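Local coordinates for protein Uly1 (Catenovulum maritimum, PDB 7DRQ) that probably cleaves the algal polysaccharide ulvan as a lyase of polysaccharide lyase family 24 and binds calcium ions, at residues Pro204-Ser209 / Leu214-Arg219; Asn231-Leu234 / Lys239-His242; Gln401-Gly406 / Tyr410-Glu415; Gly447-His452 / Leu456-Leu461. All coordinates share one frame; numbering follows the deposited sequence.

Contact 1 (Pro204-Ser209 / Leu214-Arg219)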
loop_
_atom_site.group_PDB
_atom_site.type_symbol
_atom_site.label_atom_id
_atom_site.label_comp_id
_atom_site.label_asym_id
_atom_site.label_seq_id
_atom_site.Cartn_x
_atom_site.Cartn_y
_atom_site.Cartn_z
ATOM N N PRO A 204 3.750 3.137 -3.902
ATOM C CA PRO A 204 4.946 2.307 -3.655
ATOM C C PRO A 204 4.665 1.273 -2.571
ATOM O O PRO A 204 4.211 1.613 -1.476
ATOM C CB PRO A 204 5.998 3.327 -3.208
ATOM C CG PRO A 204 5.173 4.429 -2.551
ATOM C CD PRO A 204 3.889 4.502 -3.355
ATOM N N THR A 205 4.910 -0.000 -2.895
ATOM C CA THR A 205 4.728 -1.103 -1.957
ATOM C C THR A 205 5.864 -2.094 -2.149
ATOM O O THR A 205 5.963 -2.713 -3.212
ATOM C CB THR A 205 3.377 -1.797 -2.159
ATOM O OG1 THR A 205 2.325 -0.843 -1.983
ATOM C CG2 THR A 205 3.195 -2.920 -1.125
ATOM N N PHE A 206 6.708 -2.239 -1.130
ATOM C CA PHE A 206 7.803 -3.193 -1.145
ATOM C C PHE A 206 7.347 -4.551 -0.621
ATOM O O PHE A 206 6.411 -4.658 0.175
ATOM C CB PHE A 206 8.966 -2.714 -0.269
ATOM C CG PHE A 206 9.583 -1.400 -0.687
ATOM C CD1 PHE A 206 10.597 -1.364 -1.643
ATOM C CD2 PHE A 206 9.225 -0.220 -0.043
ATOM C CE1 PHE A 206 11.202 -0.163 -1.985
ATOM C CE2 PHE A 206 9.824 0.979 -0.375
ATOM C CZ PHE A 206 10.818 1.011 -1.355
ATOM N N PHE A 207 8.055 -5.595 -1.040
ATOM C CA PHE A 207 7.898 -6.908 -0.431
ATOM C C PHE A 207 9.238 -7.629 -0.487
ATOM O O PHE A 207 10.109 -7.293 -1.292
ATOM C CB PHE A 207 6.796 -7.743 -1.107
ATOM C CG PHE A 207 6.898 -7.830 -2.609
ATOM C CD1 PHE A 207 6.354 -6.837 -3.418
ATOM C CD2 PHE A 207 7.510 -8.926 -3.220
ATOM C CE1 PHE A 207 6.426 -6.922 -4.798
ATOM C CE2 PHE A 207 7.580 -9.024 -4.607
ATOM C CZ PHE A 207 7.052 -8.023 -5.396
ATOM N N THR A 208 9.393 -8.627 0.383
ATOM C CA THR A 208 10.643 -9.365 0.517
ATOM C C THR A 208 10.383 -10.861 0.418
ATOM O O THR A 208 9.321 -11.353 0.802
ATOM C CB THR A 208 11.353 -9.071 1.851
ATOM O OG1 THR A 208 10.455 -9.309 2.946
ATOM C CG2 THR A 208 11.785 -7.618 1.910
ATOM N N SER A 209 11.382 -11.584 -0.067
ATOM C CA SER A 209 11.282 -13.030 -0.182
ATOM C C SER A 209 11.902 -13.723 1.031
ATOM O O SER A 209 12.521 -13.099 1.895
ATOM C CB SER A 209 11.969 -13.500 -1.459
ATOM O OG SER A 209 13.377 -13.440 -1.289
ATOM N N LEU A 214 14.673 -8.231 -2.057
ATOM C CA LEU A 214 13.787 -7.094 -1.849
ATOM C C LEU A 214 13.233 -6.652 -3.194
ATOM O O LEU A 214 13.987 -6.517 -4.168
ATOM C CB LEU A 214 14.525 -5.934 -1.182
ATOM C CG LEU A 214 13.767 -4.612 -1.076
ATOM C CD1 LEU A 214 12.504 -4.767 -0.232
ATOM C CD2 LEU A 214 14.677 -3.537 -0.474
ATOM N N PHE A 215 11.924 -6.436 -3.246
ATOM C CA PHE A 215 11.239 -6.059 -4.477
ATOM C C PHE A 215 10.358 -4.846 -4.226
ATOM O O PHE A 215 9.996 -4.539 -3.087
ATOM C CB PHE A 215 10.355 -7.186 -5.023
ATOM C CG PHE A 215 11.075 -8.477 -5.264
ATOM C CD1 PHE A 215 11.251 -9.394 -4.242
ATOM C CD2 PHE A 215 11.541 -8.796 -6.539
ATOM C CE1 PHE A 215 11.908 -10.600 -4.473
ATOM C CE2 PHE A 215 12.180 -9.996 -6.774
ATOM C CZ PHE A 215 12.372 -10.897 -5.746
ATOM N N LEU A 216 9.970 -4.182 -5.312
ATOM C CA LEU A 216 9.060 -3.052 -5.233
ATOM C C LEU A 216 8.053 -3.153 -6.369
ATOM O O LEU A 216 8.418 -3.557 -7.470
ATOM C CB LEU A 216 9.809 -1.728 -5.335
ATOM C CG LEU A 216 8.887 -0.557 -5.657
ATOM C CD1 LEU A 216 8.142 -0.045 -4.373
ATOM C CD2 LEU A 216 9.611 0.539 -6.367
ATOM N N HIS A 217 6.790 -2.827 -6.103
ATOM C CA HIS A 217 5.856 -2.625 -7.206
ATOM C C HIS A 217 5.100 -1.315 -7.043
ATOM O O HIS A 217 4.904 -0.817 -5.934
ATOM C CB HIS A 217 4.881 -3.814 -7.402
ATOM C CG HIS A 217 3.776 -3.913 -6.389
ATOM N ND1 HIS A 217 4.009 -4.064 -5.039
ATOM C CD2 HIS A 217 2.433 -3.971 -6.547
ATOM C CE1 HIS A 217 2.852 -4.170 -4.402
ATOM N NE2 HIS A 217 1.881 -4.118 -5.297
HETATM N N MSE A 218 4.716 -0.745 -8.187
HETATM C CA MSE A 218 3.962 0.497 -8.249
HETATM C C MSE A 218 2.975 0.391 -9.402
HETATM O O MSE A 218 3.097 -0.480 -10.269
HETATM C CB MSE A 218 4.876 1.721 -8.428
HETATM C CG MSE A 218 5.902 1.905 -7.302
HETATM SE SE MSE A 218 6.851 3.612 -7.420
HETATM C CE MSE A 218 5.394 4.771 -6.886
ATOM N N ARG A 219 2.003 1.285 -9.410
ATOM C CA ARG A 219 1.062 1.385 -10.514
ATOM C C ARG A 219 1.530 2.499 -11.429
ATOM O O ARG A 219 1.957 3.558 -10.961
ATOM C CB ARG A 219 -0.354 1.669 -10.014
ATOM C CG ARG A 219 -0.960 0.528 -9.239
ATOM C CD ARG A 219 -2.404 0.807 -8.867
ATOM N NE ARG A 219 -2.807 0.005 -7.713
ATOM C CZ ARG A 219 -3.960 0.146 -7.073
ATOM N NH1 ARG A 219 -4.839 1.061 -7.473
ATOM N NH2 ARG A 219 -4.238 -0.635 -6.040
#

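Contact 2 (Asn231-Leu234 / Lys239-His242)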
loop_
_atom_site.group_PDB
_atom_site.type_symbol
_atom_site.label_atom_id
_atom_site.label_comp_id
_atom_site.label_asym_id
_atom_site.label_seq_id
_atom_site.Cartn_x
_atom_site.Cartn_y
_atom_site.Cartn_z
ATOM N N ASN A 231 10.155 -4.278 -9.723
ATOM C CA ASN A 231 11.582 -4.447 -9.935
ATOM C C ASN A 231 12.176 -5.136 -8.713
ATOM O O ASN A 231 11.471 -5.471 -7.756
ATOM C CB ASN A 231 12.271 -3.104 -10.228
ATOM C CG ASN A 231 12.084 -2.091 -9.106
ATOM O OD1 ASN A 231 11.555 -2.407 -8.043
ATOM N ND2 ASN A 231 12.521 -0.858 -9.349
ATOM N N LYS A 232 13.485 -5.352 -8.759
ATOM C CA LYS A 232 14.202 -6.070 -7.719
ATOM C C LYS A 232 15.429 -5.268 -7.325
ATOM O O LYS A 232 16.072 -4.636 -8.171
ATOM C CB LYS A 232 14.601 -7.483 -8.183
ATOM C CG LYS A 232 15.526 -8.217 -7.208
ATOM C CD LYS A 232 15.742 -9.680 -7.582
ATOM C CE LYS A 232 16.637 -9.830 -8.791
ATOM N NZ LYS A 232 16.855 -11.274 -9.124
ATOM N N TYR A 233 15.738 -5.282 -6.035
ATOM C CA TYR A 233 16.937 -4.630 -5.541
ATOM C C TYR A 233 18.143 -5.527 -5.789
ATOM O O TYR A 233 18.138 -6.710 -5.435
ATOM C CB TYR A 233 16.792 -4.318 -4.053
ATOM C CG TYR A 233 18.017 -3.654 -3.500
ATOM C CD1 TYR A 233 18.507 -2.480 -4.073
ATOM C CD2 TYR A 233 18.721 -4.225 -2.447
ATOM C CE1 TYR A 233 19.637 -1.879 -3.590
ATOM C CE2 TYR A 233 19.864 -3.632 -1.957
ATOM C CZ TYR A 233 20.320 -2.458 -2.535
ATOM O OH TYR A 233 21.459 -1.865 -2.053
ATOM N N LEU A 234 19.171 -4.970 -6.417
ATOM C CA LEU A 234 20.394 -5.716 -6.714
ATOM C C LEU A 234 21.430 -5.299 -5.676
ATOM O O LEU A 234 22.178 -4.339 -5.875
ATOM C CB LEU A 234 20.853 -5.436 -8.138
ATOM C CG LEU A 234 19.773 -5.626 -9.211
ATOM C CD1 LEU A 234 20.305 -5.228 -10.590
ATOM C CD2 LEU A 234 19.259 -7.068 -9.215
ATOM N N LYS A 239 21.803 -0.927 -6.498
ATOM C CA LYS A 239 20.782 -0.289 -7.320
ATOM C C LYS A 239 19.697 -1.315 -7.610
ATOM O O LYS A 239 19.768 -2.468 -7.172
ATOM C CB LYS A 239 21.383 0.278 -8.610
ATOM C CG LYS A 239 21.961 -0.772 -9.535
ATOM C CD LYS A 239 22.707 -0.112 -10.682
ATOM C CE LYS A 239 22.997 -1.107 -11.796
ATOM N NZ LYS A 239 23.803 -0.456 -12.869
ATOM N N TRP A 240 18.692 -0.887 -8.367
ATOM C CA TRP A 240 17.538 -1.707 -8.688
ATOM C C TRP A 240 17.527 -2.059 -10.167
ATOM O O TRP A 240 18.090 -1.351 -11.003
ATOM C CB TRP A 240 16.244 -0.980 -8.335
ATOM C CG TRP A 240 16.117 -0.704 -6.873
ATOM C CD1 TRP A 240 16.836 0.207 -6.139
ATOM C CD2 TRP A 240 15.220 -1.339 -5.961
ATOM N NE1 TRP A 240 16.433 0.171 -4.825
ATOM C CE2 TRP A 240 15.445 -0.769 -4.689
ATOM C CE3 TRP A 240 14.251 -2.339 -6.092
ATOM C CZ2 TRP A 240 14.730 -1.161 -3.550
ATOM C CZ3 TRP A 240 13.530 -2.726 -4.960
ATOM C CH2 TRP A 240 13.784 -2.144 -3.708
ATOM N N SER A 241 16.877 -3.175 -10.471
ATOM C CA SER A 241 16.643 -3.555 -11.852
ATOM C C SER A 241 15.624 -2.614 -12.504
ATOM O O SER A 241 14.929 -1.831 -11.841
ATOM C CB SER A 241 16.158 -5.002 -11.920
ATOM O OG SER A 241 14.906 -5.136 -11.266
ATOM N N HIS A 242 15.549 -2.699 -13.832
ATOM C CA HIS A 242 14.548 -1.962 -14.594
ATOM C C HIS A 242 13.156 -2.472 -14.257
ATOM O O HIS A 242 12.946 -3.680 -14.126
ATOM C CB HIS A 242 14.822 -2.135 -16.093
ATOM C CG HIS A 242 14.040 -1.212 -16.980
ATOM N ND1 HIS A 242 12.667 -1.254 -17.081
ATOM C CD2 HIS A 242 14.454 -0.259 -17.851
ATOM C CE1 HIS A 242 12.263 -0.340 -17.949
ATOM N NE2 HIS A 242 13.329 0.266 -18.445
#

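Contact 3 (Gln401-Gly406 / Tyr410-Glu415)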
loop_
_atom_site.group_PDB
_atom_site.type_symbol
_atom_site.label_atom_id
_atom_site.label_comp_id
_atom_site.label_asym_id
_atom_site.label_seq_id
_atom_site.Cartn_x
_atom_site.Cartn_y
_atom_site.Cartn_z
ATOM N N GLN A 401 -9.468 -6.289 4.670
ATOM C CA GLN A 401 -8.140 -6.838 4.445
ATOM C C GLN A 401 -8.044 -8.228 5.060
ATOM O O GLN A 401 -8.780 -8.564 5.991
ATOM C CB GLN A 401 -7.055 -5.892 5.004
ATOM C CG GLN A 401 -6.782 -4.744 4.025
ATOM C CD GLN A 401 -5.669 -3.814 4.449
ATOM O OE1 GLN A 401 -4.485 -4.131 4.305
ATOM N NE2 GLN A 401 -6.042 -2.641 4.946
ATOM N N LEU A 402 -7.149 -9.047 4.509
ATOM C CA LEU A 402 -6.866 -10.378 5.033
ATOM C C LEU A 402 -5.374 -10.514 5.292
ATOM O O LEU A 402 -4.550 -9.994 4.532
ATOM C CB LEU A 402 -7.307 -11.490 4.067
ATOM C CG LEU A 402 -8.681 -12.150 4.119
ATOM C CD1 LEU A 402 -8.637 -13.412 3.244
ATOM C CD2 LEU A 402 -9.124 -12.476 5.547
ATOM N N TYR A 403 -5.028 -11.232 6.355
ATOM C CA TYR A 403 -3.649 -11.482 6.735
ATOM C C TYR A 403 -3.452 -12.980 6.953
ATOM O O TYR A 403 -4.415 -13.753 7.026
ATOM C CB TYR A 403 -3.296 -10.688 8.002
ATOM C CG TYR A 403 -3.653 -9.236 7.852
ATOM C CD1 TYR A 403 -2.803 -8.364 7.180
ATOM C CD2 TYR A 403 -4.855 -8.733 8.346
ATOM C CE1 TYR A 403 -3.125 -7.038 7.023
ATOM C CE2 TYR A 403 -5.183 -7.400 8.192
ATOM C CZ TYR A 403 -4.315 -6.561 7.525
ATOM O OH TYR A 403 -4.622 -5.227 7.373
ATOM N N THR A 404 -2.190 -13.400 7.073
ATOM C CA THR A 404 -1.941 -14.817 7.293
ATOM C C THR A 404 -0.690 -15.019 8.129
ATOM O O THR A 404 0.259 -14.229 8.074
ATOM C CB THR A 404 -1.831 -15.600 5.967
ATOM O OG1 THR A 404 -1.905 -17.007 6.237
ATOM C CG2 THR A 404 -0.516 -15.285 5.215
ATOM N N ALA A 405 -0.719 -16.080 8.929
ATOM C CA ALA A 405 0.440 -16.527 9.683
ATOM C C ALA A 405 0.180 -17.965 10.080
ATOM O O ALA A 405 -0.953 -18.320 10.418
ATOM C CB ALA A 405 0.708 -15.660 10.926
ATOM N N GLY A 406 1.221 -18.791 10.013
ATOM C CA GLY A 406 1.035 -20.200 10.305
ATOM C C GLY A 406 -0.034 -20.791 9.415
ATOM O O GLY A 406 -0.150 -20.446 8.235
ATOM N N TYR A 410 -6.385 -14.211 9.012
ATOM C CA TYR A 410 -6.831 -13.306 10.061
ATOM C C TYR A 410 -7.550 -12.104 9.477
ATOM O O TYR A 410 -7.154 -11.578 8.434
ATOM C CB TYR A 410 -5.666 -12.789 10.907
ATOM C CG TYR A 410 -4.887 -13.862 11.595
ATOM C CD1 TYR A 410 -5.248 -14.298 12.868
ATOM C CD2 TYR A 410 -3.777 -14.437 10.988
ATOM C CE1 TYR A 410 -4.523 -15.279 13.515
ATOM C CE2 TYR A 410 -3.055 -15.427 11.626
ATOM C CZ TYR A 410 -3.430 -15.838 12.887
ATOM O OH TYR A 410 -2.715 -16.822 13.526
ATOM N N ILE A 411 -8.611 -11.678 10.177
ATOM C CA ILE A 411 -9.184 -10.349 10.050
ATOM C C ILE A 411 -8.714 -9.557 11.261
ATOM O O ILE A 411 -8.809 -10.042 12.393
ATOM C CB ILE A 411 -10.719 -10.399 9.987
ATOM C CG1 ILE A 411 -11.194 -11.083 8.704
ATOM C CG2 ILE A 411 -11.317 -8.997 10.106
ATOM C CD1 ILE A 411 -12.615 -11.616 8.816
ATOM N N ILE A 412 -8.177 -8.363 11.029
ATOM C CA ILE A 412 -7.622 -7.535 12.095
ATOM C C ILE A 412 -8.187 -6.134 11.918
ATOM O O ILE A 412 -8.118 -5.564 10.823
ATOM C CB ILE A 412 -6.084 -7.516 12.068
ATOM C CG1 ILE A 412 -5.526 -8.932 12.257
ATOM C CG2 ILE A 412 -5.528 -6.540 13.120
ATOM C CD1 ILE A 412 -4.070 -9.080 11.822
ATOM N N GLY A 413 -8.740 -5.577 12.986
ATOM C CA GLY A 413 -9.394 -4.304 12.831
ATOM C C GLY A 413 -9.651 -3.642 14.158
ATOM O O GLY A 413 -9.131 -4.055 15.193
ATOM N N LEU A 414 -10.464 -2.597 14.102
ATOM C CA LEU A 414 -10.845 -1.824 15.274
ATOM C C LEU A 414 -12.344 -1.959 15.462
ATOM O O LEU A 414 -13.111 -1.754 14.518
ATOM C CB LEU A 414 -10.450 -0.354 15.115
ATOM C CG LEU A 414 -8.956 -0.154 14.847
ATOM C CD1 LEU A 414 -8.616 1.292 14.462
ATOM C CD2 LEU A 414 -8.144 -0.579 16.073
ATOM N N GLU A 415 -12.755 -2.317 16.671
ATOM C CA GLU A 415 -14.165 -2.372 17.025
ATOM C C GLU A 415 -14.356 -1.482 18.241
ATOM O O GLU A 415 -13.721 -1.707 19.275
ATOM C CB GLU A 415 -14.609 -3.804 17.316
ATOM C CG GLU A 415 -16.102 -3.961 17.540
ATOM C CD GLU A 415 -16.523 -5.413 17.510
ATOM O OE1 GLU A 415 -16.694 -5.963 16.399
ATOM O OE2 GLU A 415 -16.658 -6.009 18.597
HETATM O O HOH W 1 -8.725 -7.243 8.311
HETATM O O HOH W 2 -6.984 -4.552 8.475
#

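Contact 4 (Gly447-His452 / Leu456-Leu461)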
loop_
_atom_site.group_PDB
_atom_site.type_symbol
_atom_site.label_atom_id
_atom_site.label_comp_id
_atom_site.label_asym_id
_atom_site.label_seq_id
_atom_site.Cartn_x
_atom_site.Cartn_y
_atom_site.Cartn_z
ATOM N N GLY A 447 -5.654 2.057 11.715
ATOM C CA GLY A 447 -4.433 1.296 11.929
ATOM C C GLY A 447 -3.991 0.634 10.648
ATOM O O GLY A 447 -4.810 0.346 9.770
ATOM N N ILE A 448 -2.679 0.423 10.524
ATOM C CA ILE A 448 -2.156 -0.438 9.469
ATOM C C ILE A 448 -1.408 -1.602 10.100
ATOM O O ILE A 448 -0.755 -1.474 11.142
ATOM C CB ILE A 448 -1.256 0.301 8.450
ATOM C CG1 ILE A 448 -0.028 0.892 9.118
ATOM C CG2 ILE A 448 -2.055 1.359 7.672
ATOM C CD1 ILE A 448 0.908 1.598 8.112
ATOM N N VAL A 449 -1.506 -2.752 9.434
ATOM C CA VAL A 449 -1.064 -4.039 9.958
ATOM C C VAL A 449 0.198 -4.476 9.228
ATOM O O VAL A 449 0.278 -4.366 7.997
ATOM C CB VAL A 449 -2.181 -5.083 9.771
ATOM C CG1 VAL A 449 -1.653 -6.491 10.020
ATOM C CG2 VAL A 449 -3.372 -4.751 10.657
ATOM N N HIS A 450 1.173 -4.993 9.981
ATOM C CA HIS A 450 2.320 -5.701 9.422
ATOM C C HIS A 450 2.521 -6.981 10.219
ATOM O O HIS A 450 2.705 -6.927 11.435
ATOM C CB HIS A 450 3.582 -4.834 9.469
ATOM C CG HIS A 450 4.794 -5.499 8.890
ATOM N ND1 HIS A 450 4.978 -5.644 7.532
ATOM C CD2 HIS A 450 5.882 -6.046 9.479
ATOM C CE1 HIS A 450 6.122 -6.266 7.308
ATOM N NE2 HIS A 450 6.695 -6.515 8.471
ATOM N N ILE A 451 2.468 -8.132 9.543
ATOM C CA ILE A 451 2.699 -9.427 10.175
ATOM C C ILE A 451 4.153 -9.811 9.946
ATOM O O ILE A 451 4.635 -9.776 8.806
ATOM C CB ILE A 451 1.753 -10.501 9.605
ATOM C CG1 ILE A 451 0.290 -10.040 9.680
ATOM C CG2 ILE A 451 1.969 -11.836 10.325
ATOM C CD1 ILE A 451 -0.173 -9.706 11.077
ATOM N N HIS A 452 4.860 -10.181 11.012
ATOM C CA HIS A 452 6.265 -10.545 10.866
ATOM C C HIS A 452 6.639 -11.530 11.962
ATOM O O HIS A 452 6.479 -11.226 13.145
ATOM C CB HIS A 452 7.152 -9.298 10.921
ATOM C CG HIS A 452 8.618 -9.592 10.930
ATOM N ND1 HIS A 452 9.347 -9.750 9.773
ATOM C CD2 HIS A 452 9.490 -9.756 11.952
ATOM C CE1 HIS A 452 10.607 -9.994 10.080
ATOM N NE2 HIS A 452 10.720 -10.007 11.395
ATOM N N LEU A 456 1.943 -9.585 15.239
ATOM C CA LEU A 456 1.191 -8.506 14.612
ATOM C C LEU A 456 1.763 -7.178 15.101
ATOM O O LEU A 456 1.800 -6.922 16.310
ATOM C CB LEU A 456 -0.301 -8.617 14.954
ATOM C CG LEU A 456 -1.182 -7.354 14.961
ATOM C CD1 LEU A 456 -1.232 -6.736 13.579
ATOM C CD2 LEU A 456 -2.614 -7.642 15.455
ATOM N N TYR A 457 2.249 -6.368 14.169
ATOM C CA TYR A 457 2.732 -5.020 14.439
ATOM C C TYR A 457 1.642 -4.078 13.967
ATOM O O TYR A 457 1.395 -3.959 12.762
ATOM C CB TYR A 457 4.065 -4.767 13.725
ATOM C CG TYR A 457 5.169 -5.633 14.289
ATOM C CD1 TYR A 457 5.270 -6.980 13.943
ATOM C CD2 TYR A 457 6.084 -5.118 15.211
ATOM C CE1 TYR A 457 6.262 -7.786 14.479
ATOM C CE2 TYR A 457 7.079 -5.924 15.765
ATOM C CZ TYR A 457 7.162 -7.254 15.391
ATOM O OH TYR A 457 8.148 -8.057 15.929
ATOM N N TYR A 458 0.945 -3.454 14.916
ATOM C CA TYR A 458 -0.221 -2.626 14.613
ATOM C C TYR A 458 0.178 -1.174 14.813
ATOM O O TYR A 458 0.466 -0.756 15.936
ATOM C CB TYR A 458 -1.402 -3.006 15.510
ATOM C CG TYR A 458 -2.764 -2.820 14.886
ATOM C CD1 TYR A 458 -2.915 -2.232 13.637
ATOM C CD2 TYR A 458 -3.914 -3.231 15.570
ATOM C CE1 TYR A 458 -4.171 -2.080 13.074
ATOM C CE2 TYR A 458 -5.163 -3.079 15.020
ATOM C CZ TYR A 458 -5.297 -2.500 13.783
ATOM O OH TYR A 458 -6.563 -2.367 13.261
ATOM N N TYR A 459 0.168 -0.420 13.729
ATOM C CA TYR A 459 0.616 0.971 13.700
ATOM C C TYR A 459 -0.654 1.811 13.681
ATOM O O TYR A 459 -1.415 1.767 12.708
ATOM C CB TYR A 459 1.503 1.171 12.469
ATOM C CG TYR A 459 2.214 2.497 12.301
ATOM C CD1 TYR A 459 2.228 3.463 13.298
ATOM C CD2 TYR A 459 2.876 2.776 11.108
ATOM C CE1 TYR A 459 2.894 4.682 13.111
ATOM C CE2 TYR A 459 3.535 3.969 10.913
ATOM C CZ TYR A 459 3.539 4.926 11.904
ATOM O OH TYR A 459 4.211 6.107 11.653
ATOM N N LEU A 460 -0.895 2.556 14.750
ATOM C CA LEU A 460 -2.239 3.017 15.075
ATOM C C LEU A 460 -2.304 4.525 15.286
ATOM O O LEU A 460 -1.407 5.105 15.894
ATOM C CB LEU A 460 -2.725 2.319 16.351
ATOM C CG LEU A 460 -2.966 0.818 16.227
ATOM C CD1 LEU A 460 -2.809 0.134 17.582
ATOM C CD2 LEU A 460 -4.356 0.542 15.640
ATOM N N LEU A 461 -3.383 5.143 14.805
ATOM C CA LEU A 461 -3.704 6.542 15.083
ATOM C C LEU A 461 -4.693 6.604 16.247
ATOM O O LEU A 461 -5.773 6.008 16.178
ATOM C CB LEU A 461 -4.305 7.215 13.849
ATOM C CG LEU A 461 -4.869 8.634 14.009
ATOM C CD1 LEU A 461 -3.767 9.618 14.269
ATOM C CD2 LEU A 461 -5.633 9.035 12.744
HETATM O O HOH W 3 -6.869 -1.690 10.612
HETATM O O HOH W 4 8.188 -10.596 15.292
#

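Contact 1 (Pro204-Ser209 / Leu214-Arg219)
Thr205 to Thr208 run antiparallel to Leu214 to His217, the short strand axes closing to 4.6 Å at 152°, with Thr205-His217 and Phe207-Phe215 as the hydrogen-bonded pairs. One carbonyl shows how a side chain can reinforce such a pairing. Thr205 O accepts two bonds from the same histidine: His217 N reaches it at 3.0 Å almost straight, while His217 ND1, also 3.0 Å from Thr205 O, arrives from the opposite face of the carbonyl plane along a more bent path (133° at the hydrogen). With chi1 at 75°, the imidazole of His217 sits between its own backbone N and carbonyl carbon, a turn that brings CE1 to 3.3 Å from Thr205 CB. This hairpin opens a four-stranded antiparallel sheet, consistent with one blade of the beta-propeller expected for a BNR-repeat protein. Beside the imidazole, the Phe207 ring takes Phe215 CB over one face, a CH-pi contact of 3.6 Å to the ring centroid. The Phe207 and Phe215 rings themselves are nearly parallel but slid apart, their centroids 5.3 Å from each other, and Met266 of the adjoining sheet also touches Phe207. On the other face of the sheet, Leu216 CD1 stands over the Phe206 ring, 4.0 Å from its centroid, and Leu214 CD1 meets Thr208 CG2 at 3.6 Å. Ala112, Ala114 and Leu125 pack against Phe206, whose backbone N-H bonds to Asp51 OD2.

Contact 2 (Asn231-Leu234 / Lys239-His242)
A first torsion of 179° extends the Tyr233 ring away from its backbone N, while Trp240 CG lies beside its own N (chi1 -63°); the two side chains cross at about a right angle. The methylene of Tyr233 packs on the indole: CB lies squarely over the six-membered ring of Trp240, 3.5 Å from the centroid. Further out, Tyr233 CD1 comes within 3.4 Å of Trp240 NE1, the two ring systems standing oblique to each other. Strands 225-234 and 239-245 form the outer hairpin of a four-stranded antiparallel sheet, consistent with the outer part of a propeller blade, and the second strand is irregular just beyond Trp240. There Ser241 supplies a side-chain acceptor, its OG taking the bond from Lys232 N at 2.9 Å, while Ser241 N donates to Lys232 O at 2.8 Å. Nearer the turn, Leu234 N binds Lys239 O at 2.7 Å, but the return bond from Lys239 N to Leu234 O is weak at 3.5 Å. The polar ends of the rings look beyond the hairpin, Trp240 NE1 bonding to Tyr150 OH and Tyr233 OH to Asp119 OD2, with His123 packed edge-to-face against Tyr233. A valine in place of Trp240 would probably leave Tyr150 without its N-H partner and open a gap beneath Tyr233 CB. At the start of the segment 231-234, Asn231 CB approaches Ser241 O at 3.4 Å.

Contact 3 (Gln401-Gly406 / Tyr410-Glu415)
A hairpin at the start of a four-stranded antiparallel sheet, consistent with another propeller blade, joins Tyr403 to Tyr410 and illustrates how water can continue a pairing that the backbone gives up. The short strand axes meet at 123°, and Tyr403-Tyr410 is the one bridged pair: Tyr403 N donates to Tyr410 O at 3.0 Å, lying in the carbonyl plane, while Tyr410 N reaches Tyr403 O at 2.8 Å from above its plane. Beyond this pair the chains diverge, and two waters span the opening. Water 1 donates to Gln401 O at 2.7 Å and accepts from Ile412 N; water 2 donates to Ile412 O at 2.8 Å and pairs with Tyr403 OH at 2.7 Å, near the plane of the phenol ring. With CG anti to the carbonyl carbon (chi1 -52°), the Tyr403 ring lies against Ile412, CD2 being 3.6 Å from Ile412 CD1, the side chains crossing at about a right angle. At the other end, the Tyr410 ring presents an edge to the backbone, CE2 lying 3.6 Å from Ala405 N. Val449 and Ile451 of the neighbouring sheet pack on Tyr403 and Ile412, and Asp350 receives the N-H of Leu402. Both backbone polar atoms of Ile412 thus have water partners, and Tyr403 serves two chemistries, its ring carbons packing against isoleucine while its hydroxyl helps anchor a bridging water.

Contact 4 (Gly447-His452 / Leu456-Leu461)
Tyr457 and Tyr458, on opposite faces of the hairpin, both turn ring edges toward carbonyls of 447-452, with Ile448-Tyr459 and His450-Tyr457 as the antiparallel hydrogen-bonded pairs. The Tyr457 ring lies with His450 O and His452 O near its plane; water 4 lies 2.6 Å from Tyr457 OH and donates to His452 O. In Tyr458 a first torsion away from the staggered positions (chi1 -149°) carries the ring toward the partner strand, its CD1 edge 3.4 Å from Ile448 O, which also accepts from Tyr459 N, and its CE1 3.6 Å from Gly447 CA. Leu460 CD2 covers one face of that ring over its centre, Gly447, which has no side chain, fits beside both, and water 3 links Tyr458 OH to Gly447 O. Val449 CG1 meets Leu456 CD1 at 3.6 Å, crossing at about a right angle, whereas Ile448 and Tyr459 run side by side, Ile448 CG1 3.7 Å from Tyr459 CB. Tyr459 OH bonds to Thr63 O. Strand 3-15 completes this sheet, consistent with the closure, by a strand from the other chain end, that seals many beta-propellers. With an alanine in place of Tyr457, the water on His452 O is likely to lose its phenol mate and a gap to open against Val55. Slightly positive ring edges probably suit carbonyl oxygens, and the hydroxyls of Tyr457 and Tyr458 both return through water to the partner strand.

The four hairpins follow one another along the chain and fall into two pairs. Contacts 1 and 2 share a sheet: strands 214-220 and 225-234 are neighbours in it, Leu214 O lies 2.8 Å from Tyr233 N, a probable hydrogen bond, and Leu214 CG packs on Trp240 CH2 at 3.6 Å. Contacts 3 and 4 belong to different sheets that meet through side chains, Tyr403 CE1 lying 3.4 Å from Val449 CG1. Between the pairs the nearest approach is contact 1 to contact 4, about 7 Å between nearest atoms. All four lie away from the annotated calcium sites, although the side chain of Thr404 in contact 3 is about 11 Å from a bound calcium ion.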